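PDB 4FEK: putative diflavin flavoprotein A 5 from Nostoc sp. PCC 7120, which probably passes electrons from NADH to oxygen, reducing it to water, and is represented by its N-terminal metallo-beta-lactamase-like domain. Local coordinates for residues 167-180 with 219-233. Residues are numbered along the deposited sequence; the frame is centred on the assembly and turned at random.
Sequences TQILYTDKIFGAHI and ISDLQVRLYAVGHGP. With PO4 (phosphate ion), chain E.
Phe176 and Tyr227 lie face to face in an offset stack, ring centroids 4.0 Å apart and planes only 10° from parallel. Tyr227 CE2 sits over the centre of the phenylalanine ring, whose opposite face is covered by Ile175 CG2, while Ile219 CD1 reaches its edge near CZ. The tyrosine hydroxyl is hydrogen-bonded to Thr243 OG1, which probably helps hold the ring's rotation. Alongside Tyr227 and pointing the same way runs Leu170; its chi1 of -180° swings CG away from the backbone N, carrying CD2 to Ile219 CG2, 3.8 Å away, and CD1 to Leu222. Beneath these side chains, strands 169-173 and 226-229 pair in parallel at one edge of the five-stranded sheet, one of the two sheets of the metallo-beta-lactamase fold; the chain between the two strands is largely helical (194-205 and 209-219). Leu170 N bonds to Leu226 O at 3.0 Å, and Leu170 O receives Ala228 N. On the other face of the sheet, Ala228 CB touches both Tyr171 CD1, at 3.5 Å, and Ile169 CG2. Beyond the strands, His179 brings CE1 over the centre of the His231 ring, 3.5 Å above its plane, although the two rings are inclined by 44°. The Lys174 chain bends at its second torsion, and NZ donates a hydrogen bond to His231 NE2 (2.9 Å) in the ring plane. The same NZ bonds to O4 of a phosphate, probably from the crystallisation liquor, which His87 and Arg92 also bind; His231 ND1 is held by Thr42 O.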
loop_
_atom_site.group_PDB
_atom_site.type_symbol
_atom_site.label_atom_id
_atom_site.label_comp_id
_atom_site.label_asym_id
_atom_site.label_seq_id
_atom_site.Cartn_x
_atom_site.Cartn_y
_atom_site.Cartn_z
ATOM N N THR A 167 5.332 1.526 15.744
ATOM C CA THR A 167 4.481 2.676 15.507
ATOM C C THR A 167 2.989 2.291 15.484
ATOM O O THR A 167 2.116 3.163 15.457
ATOM C CB THR A 167 4.839 3.317 14.158
ATOM O OG1 THR A 167 4.531 2.392 13.102
ATOM C CG2 THR A 167 6.339 3.661 14.093
ATOM N N GLN A 168 2.710 0.991 15.484
ATOM C CA GLN A 168 1.330 0.477 15.374
ATOM C C GLN A 168 0.617 0.956 14.110
ATOM O O GLN A 168 -0.601 1.183 14.091
ATOM C CB GLN A 168 0.507 0.767 16.637
ATOM C CG GLN A 168 1.228 0.288 17.883
ATOM C CD GLN A 168 0.381 0.319 19.133
ATOM O OE1 GLN A 168 -0.350 1.273 19.384
ATOM N NE2 GLN A 168 0.491 -0.727 19.935
ATOM N N ILE A 169 1.390 1.096 13.044
ATOM C CA ILE A 169 0.837 1.454 11.751
ATOM C C ILE A 169 0.652 0.161 10.953
ATOM O O ILE A 169 1.530 -0.695 10.905
ATOM C CB ILE A 169 1.762 2.413 10.969
ATOM C CG1 ILE A 169 1.820 3.806 11.642
ATOM C CG2 ILE A 169 1.281 2.577 9.547
ATOM C CD1 ILE A 169 2.806 4.777 10.926
ATOM N N LEU A 170 -0.511 0.022 10.334
ATOM C CA LEU A 170 -0.761 -1.095 9.438
ATOM C C LEU A 170 -0.762 -0.575 8.006
ATOM O O LEU A 170 -1.548 0.324 7.663
ATOM C CB LEU A 170 -2.108 -1.731 9.794
ATOM C CG LEU A 170 -2.484 -2.923 8.930
ATOM C CD1 LEU A 170 -1.504 -4.043 9.204
ATOM C CD2 LEU A 170 -3.932 -3.366 9.246
ATOM N N TYR A 171 0.115 -1.137 7.177
ATOM C CA TYR A 171 0.247 -0.762 5.765
ATOM C C TYR A 171 -0.691 -1.684 4.989
ATOM O O TYR A 171 -0.465 -2.893 4.947
ATOM C CB TYR A 171 1.708 -0.912 5.314
ATOM C CG TYR A 171 2.623 0.040 6.121
ATOM C CD1 TYR A 171 2.879 1.334 5.665
ATOM C CD2 TYR A 171 3.151 -0.341 7.352
ATOM C CE1 TYR A 171 3.666 2.214 6.398
ATOM C CE2 TYR A 171 3.943 0.546 8.118
ATOM C CZ TYR A 171 4.187 1.819 7.624
ATOM O OH TYR A 171 4.958 2.703 8.355
ATOM N N THR A 172 -1.746 -1.115 4.413
ATOM C CA THR A 172 -2.869 -1.921 3.939
ATOM C C THR A 172 -3.009 -1.888 2.427
ATOM O O THR A 172 -3.893 -2.577 1.880
ATOM C CB THR A 172 -4.218 -1.479 4.561
ATOM O OG1 THR A 172 -4.541 -0.141 4.139
ATOM C CG2 THR A 172 -4.177 -1.547 6.070
ATOM N N ASP A 173 -2.155 -1.088 1.769
ATOM C CA ASP A 173 -2.110 -1.020 0.296
ATOM C C ASP A 173 -3.522 -0.762 -0.258
ATOM O O ASP A 173 -4.108 0.276 0.035
ATOM C CB ASP A 173 -1.534 -2.333 -0.264
ATOM C CG ASP A 173 -1.193 -2.255 -1.748
ATOM O OD1 ASP A 173 -1.227 -1.145 -2.335
ATOM O OD2 ASP A 173 -0.887 -3.323 -2.330
ATOM N N LYS A 174 -4.079 -1.711 -1.023
ATOM C CA LYS A 174 -5.406 -1.506 -1.624
ATOM C C LYS A 174 -6.557 -1.449 -0.628
ATOM O O LYS A 174 -7.631 -0.955 -0.964
ATOM C CB LYS A 174 -5.720 -2.575 -2.690
ATOM C CG LYS A 174 -4.838 -2.517 -3.924
ATOM C CD LYS A 174 -5.041 -1.220 -4.711
ATOM C CE LYS A 174 -4.078 -1.157 -5.916
ATOM N NZ LYS A 174 -4.407 -0.049 -6.858
ATOM N N ILE A 175 -6.382 -1.987 0.580
ATOM C CA ILE A 175 -7.526 -2.007 1.501
ATOM C C ILE A 175 -7.719 -0.644 2.190
ATOM O O ILE A 175 -6.736 -0.025 2.611
ATOM C CB ILE A 175 -7.432 -3.124 2.558
ATOM C CG1 ILE A 175 -6.925 -4.440 1.952
ATOM C CG2 ILE A 175 -8.798 -3.313 3.252
ATOM C CD1 ILE A 175 -7.783 -4.987 0.823
ATOM N N PHE A 176 -8.979 -0.208 2.303
ATOM C CA PHE A 176 -9.391 1.011 3.045
ATOM C C PHE A 176 -9.126 2.375 2.405
ATOM O O PHE A 176 -9.238 3.396 3.097
ATOM C CB PHE A 176 -8.785 1.078 4.463
ATOM C CG PHE A 176 -9.053 -0.107 5.304
ATOM C CD1 PHE A 176 -10.344 -0.411 5.719
ATOM C CD2 PHE A 176 -8.004 -0.913 5.721
ATOM C CE1 PHE A 176 -10.579 -1.504 6.514
ATOM C CE2 PHE A 176 -8.232 -2.000 6.522
ATOM C CZ PHE A 176 -9.523 -2.304 6.920
ATOM N N GLY A 177 -8.771 2.411 1.123
ATOM C CA GLY A 177 -8.414 3.679 0.495
ATOM C C GLY A 177 -9.558 4.471 -0.109
ATOM O O GLY A 177 -10.761 4.161 0.086
ATOM N N ALA A 178 -9.190 5.512 -0.856
ATOM C CA ALA A 178 -10.177 6.330 -1.570
ATOM C C ALA A 178 -9.498 7.055 -2.706
ATOM O O ALA A 178 -8.379 7.533 -2.544
ATOM C CB ALA A 178 -10.845 7.336 -0.620
ATOM N N HIS A 179 -10.149 7.113 -3.865
ATOM C CA HIS A 179 -9.578 7.853 -4.992
ATOM C C HIS A 179 -9.957 9.320 -4.945
ATOM O O HIS A 179 -10.920 9.758 -5.571
ATOM C CB HIS A 179 -9.910 7.193 -6.336
ATOM C CG HIS A 179 -9.089 5.969 -6.601
ATOM N ND1 HIS A 179 -7.708 6.012 -6.699
ATOM C CD2 HIS A 179 -9.434 4.666 -6.724
ATOM C CE1 HIS A 179 -7.247 4.791 -6.914
ATOM N NE2 HIS A 179 -8.273 3.952 -6.912
ATOM N N ILE A 180 -9.163 10.072 -4.189
ATOM C CA ILE A 180 -9.395 11.495 -4.034
ATOM C C ILE A 180 -8.066 12.179 -3.729
ATOM O O ILE A 180 -7.293 11.721 -2.885
ATOM C CB ILE A 180 -10.440 11.780 -2.944
ATOM C CG1 ILE A 180 -10.633 13.283 -2.754
ATOM C CG2 ILE A 180 -10.045 11.117 -1.624
ATOM C CD1 ILE A 180 -11.895 13.643 -1.994
ATOM N N ILE A 219 -6.717 -8.915 10.770
ATOM C CA ILE A 219 -6.142 -7.740 11.401
ATOM C C ILE A 219 -6.790 -7.401 12.740
ATOM O O ILE A 219 -6.249 -6.594 13.493
ATOM C CB ILE A 219 -6.196 -6.506 10.477
ATOM C CG1 ILE A 219 -7.627 -6.016 10.309
ATOM C CG2 ILE A 219 -5.540 -6.794 9.109
ATOM C CD1 ILE A 219 -7.747 -4.831 9.350
ATOM N N SER A 220 -7.933 -8.025 13.042
ATOM C CA SER A 220 -8.718 -7.677 14.231
ATOM C C SER A 220 -7.971 -7.788 15.560
ATOM O O SER A 220 -8.279 -7.062 16.498
ATOM C CB SER A 220 -10.036 -8.471 14.298
ATOM O OG SER A 220 -9.797 -9.834 14.559
ATOM N N ASP A 221 -6.994 -8.682 15.655
ATOM C CA ASP A 221 -6.209 -8.754 16.885
ATOM C C ASP A 221 -5.068 -7.724 16.998
ATOM O O ASP A 221 -4.397 -7.655 18.025
ATOM C CB ASP A 221 -5.705 -10.176 17.127
ATOM C CG ASP A 221 -6.737 -11.041 17.835
ATOM O OD1 ASP A 221 -7.201 -10.636 18.927
ATOM O OD2 ASP A 221 -7.096 -12.110 17.292
ATOM N N LEU A 222 -4.871 -6.912 15.967
ATOM C CA LEU A 222 -3.813 -5.911 15.986
ATOM C C LEU A 222 -4.242 -4.642 16.701
ATOM O O LEU A 222 -5.383 -4.193 16.581
ATOM C CB LEU A 222 -3.356 -5.559 14.569
ATOM C CG LEU A 222 -2.681 -6.670 13.777
ATOM C CD1 LEU A 222 -2.200 -6.146 12.423
ATOM C CD2 LEU A 222 -1.541 -7.244 14.599
ATOM N N GLN A 223 -3.315 -4.058 17.446
ATOM C CA GLN A 223 -3.533 -2.726 17.976
ATOM C C GLN A 223 -3.030 -1.698 16.959
ATOM O O GLN A 223 -1.821 -1.511 16.815
ATOM C CB GLN A 223 -2.791 -2.585 19.291
ATOM C CG GLN A 223 -3.130 -1.340 20.060
ATOM C CD GLN A 223 -2.337 -1.250 21.347
ATOM O OE1 GLN A 223 -1.782 -0.199 21.677
ATOM N NE2 GLN A 223 -2.273 -2.360 22.084
ATOM N N VAL A 224 -3.955 -1.024 16.277
ATOM C CA VAL A 224 -3.603 -0.148 15.149
ATOM C C VAL A 224 -3.982 1.312 15.384
ATOM O O VAL A 224 -5.124 1.626 15.725
ATOM C CB VAL A 224 -4.291 -0.603 13.830
ATOM C CG1 VAL A 224 -3.787 0.213 12.645
ATOM C CG2 VAL A 224 -4.080 -2.075 13.586
ATOM N N ARG A 225 -3.029 2.207 15.159
ATOM C CA ARG A 225 -3.270 3.638 15.304
ATOM C C ARG A 225 -3.514 4.307 13.958
ATOM O O ARG A 225 -4.100 5.380 13.904
ATOM C CB ARG A 225 -2.073 4.310 15.986
ATOM C CG ARG A 225 -1.870 3.886 17.430
ATOM C CD ARG A 225 -0.629 4.541 18.013
ATOM N NE ARG A 225 -0.654 4.531 19.469
ATOM C CZ ARG A 225 -0.772 5.619 20.223
ATOM N NH1 ARG A 225 -0.860 6.817 19.659
ATOM N NH2 ARG A 225 -0.797 5.508 21.546
ATOM N N LEU A 226 -3.064 3.673 12.874
ATOM C CA LEU A 226 -3.179 4.265 11.543
ATOM C C LEU A 226 -3.273 3.187 10.475
ATOM O O LEU A 226 -2.512 2.207 10.518
ATOM C CB LEU A 226 -1.954 5.146 11.247
ATOM C CG LEU A 226 -1.952 5.908 9.921
ATOM C CD1 LEU A 226 -2.816 7.147 10.050
ATOM C CD2 LEU A 226 -0.522 6.267 9.482
ATOM N N TYR A 227 -4.197 3.362 9.527
ATOM C CA TYR A 227 -4.144 2.600 8.274
ATOM C C TYR A 227 -3.370 3.438 7.263
ATOM O O TYR A 227 -3.894 4.429 6.731
ATOM C CB TYR A 227 -5.541 2.297 7.682
ATOM C CG TYR A 227 -6.398 1.325 8.461
ATOM C CD1 TYR A 227 -5.833 0.348 9.274
ATOM C CD2 TYR A 227 -7.787 1.349 8.341
ATOM C CE1 TYR A 227 -6.625 -0.555 9.963
ATOM C CE2 TYR A 227 -8.588 0.441 9.034
ATOM C CZ TYR A 227 -8.003 -0.509 9.834
ATOM O OH TYR A 227 -8.804 -1.406 10.528
ATOM N N ALA A 228 -2.135 3.030 7.003
ATOM C CA ALA A 228 -1.319 3.638 5.964
ATOM C C ALA A 228 -1.719 3.024 4.625
ATOM O O ALA A 228 -1.083 2.086 4.144
ATOM C CB ALA A 228 0.156 3.406 6.241
ATOM N N VAL A 229 -2.780 3.568 4.046
ATOM C CA VAL A 229 -3.403 3.031 2.842
ATOM C C VAL A 229 -2.644 3.398 1.560
ATOM O O VAL A 229 -1.838 4.308 1.564
ATOM C CB VAL A 229 -4.822 3.568 2.709
ATOM C CG1 VAL A 229 -5.631 3.239 3.992
ATOM C CG2 VAL A 229 -4.797 5.106 2.451
ATOM N N GLY A 230 -2.936 2.686 0.471
ATOM C CA GLY A 230 -2.308 2.907 -0.805
ATOM C C GLY A 230 -2.856 4.108 -1.565
ATOM O O GLY A 230 -2.143 4.694 -2.372
ATOM N N HIS A 231 -4.115 4.483 -1.318
ATOM C CA HIS A 231 -4.734 5.562 -2.084
ATOM C C HIS A 231 -5.503 6.512 -1.195
ATOM O O HIS A 231 -6.346 6.094 -0.416
ATOM C CB HIS A 231 -5.697 5.038 -3.173
ATOM C CG HIS A 231 -5.052 4.179 -4.217
ATOM N ND1 HIS A 231 -4.148 4.667 -5.140
ATOM C CD2 HIS A 231 -5.208 2.864 -4.503
ATOM C CE1 HIS A 231 -3.754 3.683 -5.929
ATOM N NE2 HIS A 231 -4.377 2.575 -5.559
ATOM N N GLY A 232 -5.263 7.809 -1.366
ATOM C CA GLY A 232 -6.029 8.797 -0.626
ATOM C C GLY A 232 -5.417 9.179 0.709
ATOM O O GLY A 232 -4.263 8.907 0.982
ATOM N N PRO A 233 -6.202 9.846 1.546
ATOM C CA PRO A 233 -5.802 10.218 2.908
ATOM C C PRO A 233 -5.546 9.003 3.790
ATOM O O PRO A 233 -6.231 7.973 3.695
ATOM C CB PRO A 233 -7.001 11.020 3.436
ATOM C CG PRO A 233 -8.134 10.680 2.525
ATOM C CD PRO A 233 -7.578 10.250 1.210
HETATM P P PO4 E . -2.100 -0.999 -9.785
HETATM O O1 PO4 E . -0.579 -0.948 -9.974
HETATM O O2 PO4 E . -2.716 -0.789 -11.128
HETATM O O3 PO4 E . -2.410 -2.372 -9.261
HETATM O O4 PO4 E . -2.490 0.110 -8.838
HETATM O O HOH W 1 0.294 0.582 2.237
HETATM O O HOH W 2 -5.911 2.251 -0.826
#